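Local coordinates for protein subdomain of Desmoplakin Carboxy-Terminal domain (DPCT) (Homo sapiens, PDB 1LM5) that probably helps tie intermediate filaments to desmosomes, as a plakin-repeat fragment from the intermediate filament-binding carboxy-terminal region of desmoplakin, at residues P10-F15 against G51-T56; G32-I37 against L195-V200; L61-A66 against R79-Q84; Q122-G127 against S176-I181; G126-P131 against G146-R151. All blocks are in the same frame, centred on the assembly; numbering follows the deposited sequence.

Contact 1: residues P10-F15 against G51-T56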
# COMPACT_ATOMS: atom_id res chain seq x y z
N PRO B 10 9.65 0.04 7.16
CA PRO B 10 9.91 -0.74 8.37
C PRO B 10 11.38 -1.18 8.37
O PRO B 10 12.00 -1.31 7.31
CB PRO B 10 8.99 -1.95 8.22
CG PRO B 10 7.90 -1.47 7.32
CD PRO B 10 8.65 -0.63 6.31
N ILE B 11 11.93 -1.38 9.55
CA ILE B 11 13.29 -1.86 9.66
C ILE B 11 13.24 -3.22 9.00
O ILE B 11 12.42 -4.06 9.35
CB ILE B 11 13.69 -1.97 11.12
CG1 ILE B 11 13.77 -0.55 11.70
CG2 ILE B 11 15.01 -2.72 11.26
CD1 ILE B 11 13.89 -0.51 13.19
N ALA B 12 14.12 -3.45 8.03
CA ALA B 12 14.12 -4.69 7.29
C ALA B 12 15.04 -5.76 7.82
O ALA B 12 14.72 -6.94 7.79
CB ALA B 12 14.48 -4.41 5.84
N ALA B 13 16.20 -5.34 8.29
CA ALA B 13 17.18 -6.28 8.75
C ALA B 13 18.18 -5.67 9.71
O ALA B 13 18.05 -4.53 10.14
CB ALA B 13 17.90 -6.89 7.56
N ILE B 14 19.21 -6.45 9.99
CA ILE B 14 20.23 -6.08 10.94
C ILE B 14 21.59 -5.87 10.31
O ILE B 14 21.94 -6.56 9.36
CB ILE B 14 20.35 -7.20 11.97
CG1 ILE B 14 19.00 -7.38 12.66
CG2 ILE B 14 21.47 -6.90 12.95
CD1 ILE B 14 18.60 -6.20 13.50
N PHE B 15 22.34 -4.91 10.82
CA PHE B 15 23.68 -4.74 10.32
C PHE B 15 24.56 -5.17 11.48
O PHE B 15 24.62 -4.51 12.52
CB PHE B 15 23.99 -3.30 9.93
CG PHE B 15 25.32 -3.16 9.28
CD1 PHE B 15 25.50 -3.56 7.95
CD2 PHE B 15 26.43 -2.72 10.01
CE1 PHE B 15 26.77 -3.53 7.36
CE2 PHE B 15 27.71 -2.69 9.42
CZ PHE B 15 27.88 -3.10 8.10
N GLY B 51 4.20 -8.11 5.44
CA GLY B 51 4.99 -9.31 5.30
C GLY B 51 6.38 -9.24 5.88
O GLY B 51 6.96 -8.16 6.02
N ILE B 52 6.91 -10.41 6.22
CA ILE B 52 8.26 -10.51 6.74
C ILE B 52 9.12 -10.02 5.57
O ILE B 52 8.91 -10.43 4.43
CB ILE B 52 8.59 -11.96 7.09
CG1 ILE B 52 7.62 -12.45 8.18
CG2 ILE B 52 10.02 -12.07 7.56
CD1 ILE B 52 7.67 -11.59 9.46
N ILE B 53 10.06 -9.14 5.85
CA ILE B 53 10.88 -8.61 4.78
C ILE B 53 12.09 -9.47 4.51
O ILE B 53 12.88 -9.74 5.42
CB ILE B 53 11.33 -7.17 5.10
CG1 ILE B 53 10.10 -6.29 5.30
CG2 ILE B 53 12.21 -6.61 3.96
CD1 ILE B 53 10.40 -4.89 5.79
N HIS B 54 12.25 -9.92 3.27
CA HIS B 54 13.40 -10.74 2.95
C HIS B 54 14.59 -9.79 3.06
O HIS B 54 14.63 -8.76 2.40
CB HIS B 54 13.31 -11.32 1.56
CG HIS B 54 14.40 -12.31 1.28
ND1 HIS B 54 15.72 -11.94 1.21
CD2 HIS B 54 14.37 -13.66 1.15
CE1 HIS B 54 16.47 -13.03 1.05
NE2 HIS B 54 15.67 -14.08 1.02
N PRO B 55 15.57 -10.12 3.90
CA PRO B 55 16.73 -9.26 4.09
C PRO B 55 17.55 -8.85 2.88
O PRO B 55 18.19 -7.80 2.90
CB PRO B 55 17.56 -10.02 5.12
CG PRO B 55 17.24 -11.43 4.84
CD PRO B 55 15.76 -11.42 4.57
N THR B 56 17.52 -9.65 1.82
CA THR B 56 18.31 -9.30 0.65
C THR B 56 17.46 -8.71 -0.47
O THR B 56 17.85 -7.71 -1.08
CB THR B 56 19.08 -10.53 0.11
OG1 THR B 56 18.17 -11.40 -0.57
CG2 THR B 56 19.72 -11.28 1.24

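Contact 2: residues G32-I37 against L195-V200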
# COMPACT_ATOMS: atom_id res chain seq x y z
N GLY B 32 22.94 -14.02 18.80
CA GLY B 32 22.83 -13.41 20.10
C GLY B 32 23.11 -11.92 20.16
O GLY B 32 23.45 -11.40 21.22
N ILE B 33 22.98 -11.22 19.03
CA ILE B 33 23.21 -9.78 19.03
C ILE B 33 21.89 -9.01 19.09
O ILE B 33 21.88 -7.81 19.38
CB ILE B 33 24.05 -9.33 17.81
CG1 ILE B 33 23.35 -9.69 16.50
CG2 ILE B 33 25.42 -10.00 17.89
CD1 ILE B 33 24.11 -9.17 15.27
N VAL B 34 20.80 -9.71 18.82
CA VAL B 34 19.45 -9.16 18.91
C VAL B 34 18.71 -10.17 19.79
O VAL B 34 18.72 -11.37 19.50
CB VAL B 34 18.75 -9.10 17.53
CG1 VAL B 34 17.34 -8.57 17.70
CG2 VAL B 34 19.55 -8.25 16.56
N ASP B 35 18.08 -9.72 20.88
CA ASP B 35 17.37 -10.66 21.73
C ASP B 35 16.10 -11.11 21.02
O ASP B 35 15.56 -10.38 20.19
CB ASP B 35 17.02 -10.04 23.08
CG ASP B 35 15.97 -8.96 22.97
OD1 ASP B 35 16.33 -7.80 22.73
OD2 ASP B 35 14.77 -9.29 23.10
N SER B 36 15.63 -12.31 21.33
CA SER B 36 14.46 -12.85 20.65
C SER B 36 13.19 -12.03 20.74
O SER B 36 12.36 -12.06 19.83
CB SER B 36 14.17 -14.27 21.15
OG SER B 36 13.65 -14.22 22.46
N ILE B 37 13.00 -11.31 21.84
CA ILE B 37 11.78 -10.52 21.97
C ILE B 37 11.84 -9.31 21.05
O ILE B 37 10.88 -9.00 20.33
CB ILE B 37 11.55 -10.07 23.41
CG1 ILE B 37 11.30 -11.29 24.30
CG2 ILE B 37 10.33 -9.15 23.48
CD1 ILE B 37 11.17 -10.94 25.77
N LEU B 195 19.15 -2.01 11.24
CA LEU B 195 19.40 -1.59 12.61
C LEU B 195 20.73 -2.24 12.98
O LEU B 195 20.89 -3.45 12.81
CB LEU B 195 18.33 -2.13 13.54
CG LEU B 195 17.49 -1.17 14.36
CD1 LEU B 195 16.77 -1.95 15.45
CD2 LEU B 195 18.36 -0.07 14.95
N GLU B 196 21.68 -1.45 13.47
CA GLU B 196 22.96 -2.01 13.85
C GLU B 196 22.82 -2.86 15.12
O GLU B 196 22.00 -2.57 15.98
CB GLU B 196 23.98 -0.91 14.09
CG GLU B 196 24.38 -0.20 12.82
CD GLU B 196 25.45 0.86 13.06
OE1 GLU B 196 25.84 1.53 12.08
OE2 GLU B 196 25.89 1.02 14.22
N ALA B 197 23.64 -3.90 15.22
CA ALA B 197 23.63 -4.78 16.37
C ALA B 197 25.06 -5.19 16.67
O ALA B 197 25.86 -5.41 15.76
CB ALA B 197 22.79 -6.02 16.08
N ALA B 198 25.37 -5.27 17.96
CA ALA B 198 26.70 -5.65 18.41
C ALA B 198 26.55 -6.60 19.58
O ALA B 198 25.49 -6.63 20.21
CB ALA B 198 27.48 -4.40 18.84
N SER B 199 27.59 -7.38 19.85
CA SER B 199 27.59 -8.34 20.96
C SER B 199 28.19 -7.68 22.19
O SER B 199 29.01 -6.78 22.08
CB SER B 199 28.44 -9.57 20.62
OG SER B 199 27.79 -10.41 19.68
N VAL B 200 27.78 -8.14 23.37
CA VAL B 200 28.30 -7.59 24.61
C VAL B 200 28.80 -8.73 25.50
O VAL B 200 28.36 -8.80 26.67
CB VAL B 200 27.23 -6.77 25.36
CG1 VAL B 200 27.85 -6.04 26.54
CG2 VAL B 200 26.56 -5.79 24.41

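Contact 3: residues L61-A66 against R79-Q84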
# COMPACT_ATOMS: atom_id res chain seq x y z
N LEU B 61 7.04 -11.30 2.68
CA LEU B 61 6.68 -12.70 2.68
C LEU B 61 5.64 -13.06 3.72
O LEU B 61 5.57 -12.45 4.78
CB LEU B 61 7.92 -13.55 2.97
CG LEU B 61 9.21 -13.29 2.21
CD1 LEU B 61 10.36 -14.06 2.90
CD2 LEU B 61 9.05 -13.72 0.76
N SER B 62 4.85 -14.08 3.41
CA SER B 62 3.86 -14.58 4.36
C SER B 62 4.74 -15.25 5.40
O SER B 62 5.91 -15.53 5.14
CB SER B 62 2.98 -15.63 3.69
OG SER B 62 3.79 -16.66 3.15
N LEU B 63 4.20 -15.53 6.58
CA LEU B 63 5.02 -16.19 7.58
C LEU B 63 5.49 -17.55 7.05
O LEU B 63 6.63 -17.95 7.29
CB LEU B 63 4.25 -16.40 8.88
CG LEU B 63 3.87 -15.15 9.67
CD1 LEU B 63 3.00 -15.54 10.86
CD2 LEU B 63 5.13 -14.44 10.15
N GLN B 64 4.60 -18.24 6.34
CA GLN B 64 4.91 -19.56 5.80
C GLN B 64 6.12 -19.51 4.88
O GLN B 64 7.06 -20.30 5.01
CB GLN B 64 3.69 -20.09 5.04
CG GLN B 64 3.89 -21.48 4.47
CD GLN B 64 2.72 -21.92 3.61
OE1 GLN B 64 1.57 -21.96 4.05
NE2 GLN B 64 3.01 -22.25 2.35
N ASP B 65 6.10 -18.55 3.96
CA ASP B 65 7.21 -18.40 3.02
C ASP B 65 8.49 -17.97 3.73
O ASP B 65 9.58 -18.40 3.37
CB ASP B 65 6.84 -17.40 1.94
CG ASP B 65 5.80 -17.95 0.98
OD1 ASP B 65 5.31 -17.20 0.12
OD2 ASP B 65 5.48 -19.16 1.10
N ALA B 66 8.35 -17.11 4.75
CA ALA B 66 9.52 -16.66 5.50
C ALA B 66 10.15 -17.86 6.20
O ALA B 66 11.38 -17.97 6.29
CB ALA B 66 9.13 -15.60 6.53
N ARG B 79 4.81 -17.27 16.91
CA ARG B 79 4.67 -16.05 17.70
C ARG B 79 4.23 -14.86 16.87
O ARG B 79 3.66 -13.93 17.41
CB ARG B 79 5.99 -15.70 18.38
CG ARG B 79 6.58 -16.78 19.24
CD ARG B 79 8.02 -16.43 19.57
NE ARG B 79 8.79 -17.62 19.91
CZ ARG B 79 10.11 -17.64 20.01
NH1 ARG B 79 10.81 -16.54 19.79
NH2 ARG B 79 10.73 -18.78 20.32
N LEU B 80 4.51 -14.89 15.56
CA LEU B 80 4.14 -13.78 14.69
C LEU B 80 2.75 -13.83 14.10
O LEU B 80 2.34 -12.89 13.43
CB LEU B 80 5.13 -13.68 13.52
CG LEU B 80 6.58 -13.38 13.90
CD1 LEU B 80 7.45 -13.45 12.65
CD2 LEU B 80 6.64 -12.01 14.55
N LYS B 81 2.01 -14.92 14.32
CA LYS B 81 0.67 -15.03 13.75
C LYS B 81 -0.21 -13.82 14.03
O LYS B 81 -0.81 -13.26 13.10
CB LYS B 81 -0.01 -16.32 14.25
CG LYS B 81 0.63 -17.60 13.71
CD LYS B 81 0.13 -18.83 14.47
CE LYS B 81 0.80 -20.13 14.00
NZ LYS B 81 0.29 -20.63 12.68
N PRO B 82 -0.30 -13.39 15.30
CA PRO B 82 -1.15 -12.22 15.58
C PRO B 82 -0.73 -11.00 14.76
O PRO B 82 -1.57 -10.26 14.26
CB PRO B 82 -0.97 -12.01 17.07
CG PRO B 82 -0.67 -13.40 17.59
CD PRO B 82 0.28 -13.93 16.53
N ALA B 83 0.58 -10.79 14.63
CA ALA B 83 1.09 -9.65 13.86
C ALA B 83 0.67 -9.77 12.40
O ALA B 83 0.31 -8.78 11.76
CB ALA B 83 2.62 -9.59 13.95
N GLN B 84 0.73 -10.98 11.86
CA GLN B 84 0.33 -11.18 10.47
C GLN B 84 -1.16 -10.89 10.39
O GLN B 84 -1.62 -10.27 9.44
CB GLN B 84 0.61 -12.61 10.00
CG GLN B 84 0.31 -12.82 8.53
CD GLN B 84 0.88 -14.12 7.98
OE1 GLN B 84 0.49 -15.21 8.40
NE2 GLN B 84 1.80 -14.01 7.02

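Contact 4: residues Q122-G127 against S176-I181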
# COMPACT_ATOMS: atom_id res chain seq x y z
N GLN B 122 2.50 -0.04 12.23
CA GLN B 122 1.85 0.39 11.00
C GLN B 122 1.90 1.90 10.88
O GLN B 122 2.32 2.44 9.87
CB GLN B 122 0.40 -0.10 10.96
CG GLN B 122 0.27 -1.62 10.96
CD GLN B 122 -1.17 -2.09 11.04
OE1 GLN B 122 -2.09 -1.31 11.31
NE2 GLN B 122 -1.38 -3.39 10.83
N TYR B 123 1.47 2.57 11.94
CA TYR B 123 1.45 4.02 11.95
C TYR B 123 2.78 4.63 11.54
O TYR B 123 2.84 5.47 10.64
CB TYR B 123 1.06 4.51 13.34
CG TYR B 123 0.88 6.00 13.39
CD1 TYR B 123 -0.29 6.58 12.92
CD2 TYR B 123 1.89 6.83 13.88
CE1 TYR B 123 -0.45 7.95 12.92
CE2 TYR B 123 1.73 8.20 13.88
CZ TYR B 123 0.56 8.75 13.40
OH TYR B 123 0.40 10.12 13.40
N LEU B 124 3.84 4.19 12.20
CA LEU B 124 5.19 4.68 11.94
C LEU B 124 5.70 4.39 10.55
O LEU B 124 6.62 5.04 10.08
CB LEU B 124 6.17 4.08 12.95
CG LEU B 124 6.11 4.63 14.37
CD1 LEU B 124 6.99 3.78 15.28
CD2 LEU B 124 6.55 6.09 14.38
N THR B 125 5.10 3.42 9.87
CA THR B 125 5.57 3.07 8.54
C THR B 125 4.63 3.46 7.42
O THR B 125 4.67 2.88 6.34
CB THR B 125 5.87 1.57 8.46
OG1 THR B 125 4.72 0.81 8.87
CG2 THR B 125 7.06 1.22 9.37
N GLY B 126 3.78 4.45 7.66
CA GLY B 126 2.90 4.89 6.60
C GLY B 126 1.45 5.08 6.98
O GLY B 126 0.76 5.90 6.39
N GLY B 127 0.97 4.31 7.96
CA GLY B 127 -0.41 4.45 8.36
C GLY B 127 -1.01 3.12 8.71
O GLY B 127 -0.51 2.07 8.30
N SER B 176 11.87 2.62 21.41
CA SER B 176 10.61 2.37 20.74
C SER B 176 10.95 2.08 19.29
O SER B 176 12.10 2.22 18.86
CB SER B 176 9.72 3.60 20.81
OG SER B 176 10.21 4.63 19.97
N TYR B 177 9.93 1.71 18.54
CA TYR B 177 10.13 1.45 17.13
C TYR B 177 10.46 2.75 16.42
O TYR B 177 11.22 2.76 15.45
CB TYR B 177 8.89 0.83 16.51
CG TYR B 177 9.19 0.18 15.18
CD1 TYR B 177 9.85 -1.04 15.14
CD2 TYR B 177 8.84 0.79 13.98
CE1 TYR B 177 10.15 -1.66 13.93
CE2 TYR B 177 9.14 0.19 12.76
CZ TYR B 177 9.79 -1.04 12.75
OH TYR B 177 10.04 -1.68 11.56
N LYS B 178 9.86 3.83 16.89
CA LYS B 178 10.12 5.15 16.33
C LYS B 178 11.62 5.42 16.50
O LYS B 178 12.29 5.88 15.58
CB LYS B 178 9.29 6.19 17.09
CG LYS B 178 9.75 7.62 16.94
CD LYS B 178 9.40 8.22 15.61
CE LYS B 178 9.54 9.74 15.69
NZ LYS B 178 9.25 10.39 14.38
N ASP B 179 12.13 5.12 17.70
CA ASP B 179 13.55 5.31 17.97
C ASP B 179 14.37 4.44 17.05
O ASP B 179 15.40 4.86 16.54
CB ASP B 179 13.90 4.90 19.40
CG ASP B 179 13.28 5.80 20.44
OD1 ASP B 179 12.95 5.30 21.53
OD2 ASP B 179 13.14 7.01 20.17
N ALA B 180 13.93 3.20 16.88
CA ALA B 180 14.62 2.25 16.04
C ALA B 180 14.76 2.80 14.62
O ALA B 180 15.83 2.73 14.04
CB ALA B 180 13.88 0.92 16.02
N ILE B 181 13.69 3.36 14.09
CA ILE B 181 13.74 3.91 12.74
C ILE B 181 14.71 5.08 12.69
O ILE B 181 15.44 5.26 11.72
CB ILE B 181 12.35 4.37 12.28
CG1 ILE B 181 11.44 3.15 12.14
CG2 ILE B 181 12.45 5.10 10.96
CD1 ILE B 181 9.99 3.51 11.86

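Contact 5: residues G126-P131 against G146-R151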
# COMPACT_ATOMS: atom_id res chain seq x y z
N GLY B 126 3.78 4.45 7.66
CA GLY B 126 2.90 4.89 6.60
C GLY B 126 1.45 5.08 6.98
O GLY B 126 0.76 5.90 6.39
N GLY B 127 0.97 4.31 7.96
CA GLY B 127 -0.41 4.45 8.36
C GLY B 127 -1.01 3.12 8.71
O GLY B 127 -0.51 2.07 8.30
N LEU B 128 -2.09 3.15 9.47
CA LEU B 128 -2.76 1.94 9.88
C LEU B 128 -3.24 1.16 8.69
O LEU B 128 -3.58 1.74 7.65
CB LEU B 128 -3.94 2.25 10.79
CG LEU B 128 -3.60 2.99 12.08
CD1 LEU B 128 -4.83 3.01 12.96
CD2 LEU B 128 -2.44 2.28 12.78
N VAL B 129 -3.27 -0.16 8.85
CA VAL B 129 -3.71 -1.05 7.79
C VAL B 129 -5.19 -1.34 7.89
O VAL B 129 -5.71 -1.62 8.97
CB VAL B 129 -2.96 -2.39 7.86
CG1 VAL B 129 -3.53 -3.37 6.84
CG2 VAL B 129 -1.48 -2.16 7.62
N ASP B 130 -5.88 -1.25 6.77
CA ASP B 130 -7.29 -1.60 6.73
C ASP B 130 -7.30 -3.02 6.15
O ASP B 130 -7.05 -3.21 4.97
CB ASP B 130 -8.08 -0.67 5.82
CG ASP B 130 -9.52 -1.10 5.68
OD1 ASP B 130 -9.88 -2.15 6.27
OD2 ASP B 130 -10.28 -0.40 5.00
N PRO B 131 -7.56 -4.03 6.99
CA PRO B 131 -7.59 -5.44 6.56
C PRO B 131 -8.56 -5.67 5.41
O PRO B 131 -8.38 -6.58 4.61
CB PRO B 131 -8.03 -6.18 7.82
CG PRO B 131 -7.61 -5.27 8.93
CD PRO B 131 -7.96 -3.92 8.40
N GLY B 146 -13.76 3.94 12.21
CA GLY B 146 -14.02 3.59 13.60
C GLY B 146 -12.98 2.66 14.20
O GLY B 146 -13.22 2.05 15.24
N PHE B 147 -11.83 2.53 13.54
CA PHE B 147 -10.77 1.66 14.05
C PHE B 147 -10.29 2.21 15.38
O PHE B 147 -10.08 1.47 16.34
CB PHE B 147 -9.56 1.65 13.12
CG PHE B 147 -9.77 0.90 11.84
CD1 PHE B 147 -8.73 0.75 10.94
CD2 PHE B 147 -11.01 0.34 11.54
CE1 PHE B 147 -8.92 0.06 9.76
CE2 PHE B 147 -11.21 -0.34 10.35
CZ PHE B 147 -10.16 -0.49 9.46
N ILE B 148 -10.09 3.52 15.40
CA ILE B 148 -9.60 4.21 16.58
C ILE B 148 -10.39 5.50 16.70
O ILE B 148 -10.93 6.00 15.72
CB ILE B 148 -8.11 4.59 16.41
CG1 ILE B 148 -7.96 5.49 15.18
CG2 ILE B 148 -7.27 3.34 16.22
CD1 ILE B 148 -6.53 5.93 14.88
N ASP B 149 -10.47 6.02 17.92
CA ASP B 149 -11.17 7.28 18.14
C ASP B 149 -10.08 8.34 18.25
O ASP B 149 -8.89 8.02 18.19
CB ASP B 149 -12.02 7.22 19.41
CG ASP B 149 -11.22 6.87 20.66
OD1 ASP B 149 -11.86 6.65 21.72
OD2 ASP B 149 -9.98 6.81 20.59
N GLY B 150 -10.49 9.59 18.41
CA GLY B 150 -9.52 10.66 18.51
C GLY B 150 -8.45 10.43 19.56
O GLY B 150 -7.28 10.75 19.34
N ARG B 151 -8.85 9.89 20.71
CA ARG B 151 -7.90 9.63 21.79
C ARG B 151 -6.81 8.68 21.34
O ARG B 151 -5.62 8.93 21.54
CB ARG B 151 -8.61 9.05 23.02
CG ARG B 151 -9.63 9.98 23.67
CD ARG B 151 -8.99 11.26 24.19
NE ARG B 151 -7.97 11.02 25.21
CZ ARG B 151 -8.22 10.51 26.41
NH1 ARG B 151 -9.46 10.19 26.76
NH2 ARG B 151 -7.22 10.32 27.27

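Contact 1: residues P10-F15 against G51-T56
I53 points from the short strand 52-53 toward P10 and A12 of the segment 10-15, and nearly all of what joins 10-15 to 51-56 is apolar. Its two branches divide the work. CG2 lies against the methyl of A12, with I53 CG2 and A12 CB 3.7 Å apart. The longer arm, with CG1 placed anti to the carbonyl carbon (chi1 -59°) and extended beyond, carries CD1 in between P10 and A12: I53 CD1 is 4.0 Å from A12 CA and 4.1 Å from P10 CB. A second, smaller patch follows. Two residues after I53, one after A12, the P55 ring offers its CB to the methyl of A13, with A13 CB 4.0 Å from P55 CB. All of these are carbon-to-carbon contacts, and the shared area is modest, about 207 Å².

The polar atoms here look to other partners. Q46, on helix 36-47, does much of the bridging: its OE1 takes the N-H of I53, while its NE2 gives to the carbonyls of I11 and A12, so one amide links both backbones. Farther along, the carbonyl of P55 accepts from the amino group of K22, which ties the end of the second patch to the chain near strand 21-23.

Strand 11-16 pairs with strand 193-197 on one side and with strand 21-23 on the other, and helix 36-47 packs against I11 and I52. The contact thus sets the two-stranded hairpin of the plectin repeat beside the four-stranded sheet.

Contact 2: residues G32-I37 against L195-V200
I33 and A197 make the tight half of this contact, where strand 193-197 ends. The A197 methyl sits along the CG1-CD1 arm of the isoleucine, with I33 CD1 to A197 CB at 3.5 Å and I33 CG1 to A197 CB at 3.7 Å. The arm gets there from a less usual position: I33 CG1 stands between its own backbone N and carbonyl carbon (chi1 60°), which leaves CG2 to point toward S199. V34 adds a lighter touch from the next residue, its CG2 lying 4.0 Å from A197 CB, so the one small methyl is met by two branched side chains.

Toward the end of the modelled chain the fit changes character. A198 turns its own methyl away and presents only its carbonyl, with A198 O 3.9 Å from I33 CB. S199 OG is modelled only 3.0 Å from I33 CG2, tighter than such a pair normally packs, so the exact hydroxyl position at this exposed residue is doubtful. The A198 carbonyl is also taken by K172.

G32, with positive phi, closes helix 25-30 in a Schellman motif, and D35 caps the start of helix 36-47. The linker between these helices therefore rests on the sheet: I33 also touches D16 and V34 touches I14 on strand 11-16, next to strand 193-197, while P169 packs on A197.

Contact 3: residues L61-A66 against R79-Q84
L63 pushes its isobutyl end from the first turn of helix 63-68 into the side of helix 74-88, overlapping L80 with one methyl and Q84 with the other. With CG anti to the carbonyl carbon (chi1 -67°) and the chain extended, the fork opens squarely onto the facing helix. CD2 takes the leucine side: L63 CD2 is 3.5 Å from L80 CB, closer than carbons usually pack, and 3.6 Å from L80 CD1. The two leucines cross obliquely, so this one methyl lies against both the root and the tip of L80. CD1 points the other way along the helix, reaching L63 CD1 to K81 N at 3.7 Å and also touching CB of Q84.

Q84 comes from the opposite direction. Its chain runs out with CG anti to the backbone N (chi1 -175°), past the fork of L63, and brings its terminal amide to the start of helix 63-68, beside S62 and L63. S62 is the N-cap of that helix, its hydroxyl accepting from the backbone of D65, with D65 N to S62 OG 3.1 Å. The glutamine amide therefore lies right next to a capped helix start.

I52 of strand 52-53 packs on L63, A66 and L80, so the hairpin strand and helices 63-68 and 74-88 close on one apolar cluster. On chemistry, the grip is one leucine held between L80 and the length of Q84, stem and amide alike; the Q84 amide lies against CG of L63 and ends beside the first N-H of the helix, and its orientation is not certain in the model.

Contact 4: residues Q122-G127 against S176-I181
L124, in the last turn of helix 112-124, touches three residues of helix 177-183 as it runs from CB to its methyls. CB begins beside the tip of I181, with L124 CB 4.0 Å from I181 CD1. CG, set anti to the carbonyl carbon (chi1 -74°), aims the fork at the first turn of the facing helix. CD1 makes the shortest approach: L124 CD1 is 3.3 Å from K178 N, lies 3.7 Å from Y177 CB, and sits at the edge of the Y177 ring, in its plane. CD2 spreads to the other side and rests on the bent lysine chain, L124 CD2 to K178 CD being 3.8 Å; the two side chains cross at about a right angle.

T125 adds a methyl to the same ring edge, with T125 CG2 4.1 Å from Y177 CE2. Its hydroxyl bonds to F121 and R136, the lysine NZ makes a salt bridge with E6 and a hydrogen bond to the carbonyl of L5, and the tyrosine OH bonds to the backbone N of I11, so the polar ends all leave the apolar patch.

S176 and D179 form a capping box: D179 N gives to S176 OG at 3.0 Å, and S176 N gives to D179 OD1 almost straight (179°). Across from it, the carbonyl of Q122 receives N-H groups of T125 and G127 from opposite faces as the chain leaves the helix through G126 and G127, whose backbone angles suit glycine. Here the last turn of one helix meets the capped start of another, within the helical packing of the plakin-repeat fold.

Contact 5: residues G126-P131 against G146-R151
L128 meets I148 and D130 meets F147 inside the plectin repeat, where the first strand of a β-hairpin passes the linker between helices 139-145 and 150-157. In sequence order, L128 comes first. It reaches toward I148 tip to tip, with L128 CD1 3.9 Å from I148 CD1 and 4.1 Å from I148 CG2; L119, Q122 and L156 of the flanking helices pack on the same leucine. V129 turns its own side chain away and contributes its carbonyl, V129 O lying 3.7 Å from F147 CE1.

D130 then comes up to the rim of the phenyl ring. With CG anti to the backbone N (chi1 175°), the carboxylate stands nearly upright to the ring, the two planes 81° apart, and OD1 lies near the ring plane at its edge, where the ring hydrogens carry a slight positive charge. That same oxygen accepts from the backbone of E132, which helps fix the carboxylate. P131 adds its ring carbon CD beside the phenyl.

On the facing segment, G146 ends helix 139-145 in a Schellman motif and D149 caps helix 150-157. The rim of the phenyl ring meets the aspartate at F147 CZ, 3.6 Å from D130 OD1.

Overall arrangement
Contact 1 touches contacts 2, 3 and 4. It shares the four-stranded sheet with contact 2, where F15 N bonds to L195 O at 2.9 Å, and the hairpin 52-53/60-61 with contact 3, where I52 O accepts from L61 N at 2.7 Å. Contact 4 packs on it through P10 CG, 3.5 Å from T125 CG2. Contacts 4 and 5 overlap at G126 and G127, and Q122 OE1 holds V129 N at 3.0 Å; near there the second subunit docks, R155 of that chain bonding to G126 O. Contacts 2 and 5 lie farthest apart, centres about 31 Å, on opposite sides of the chain's centre.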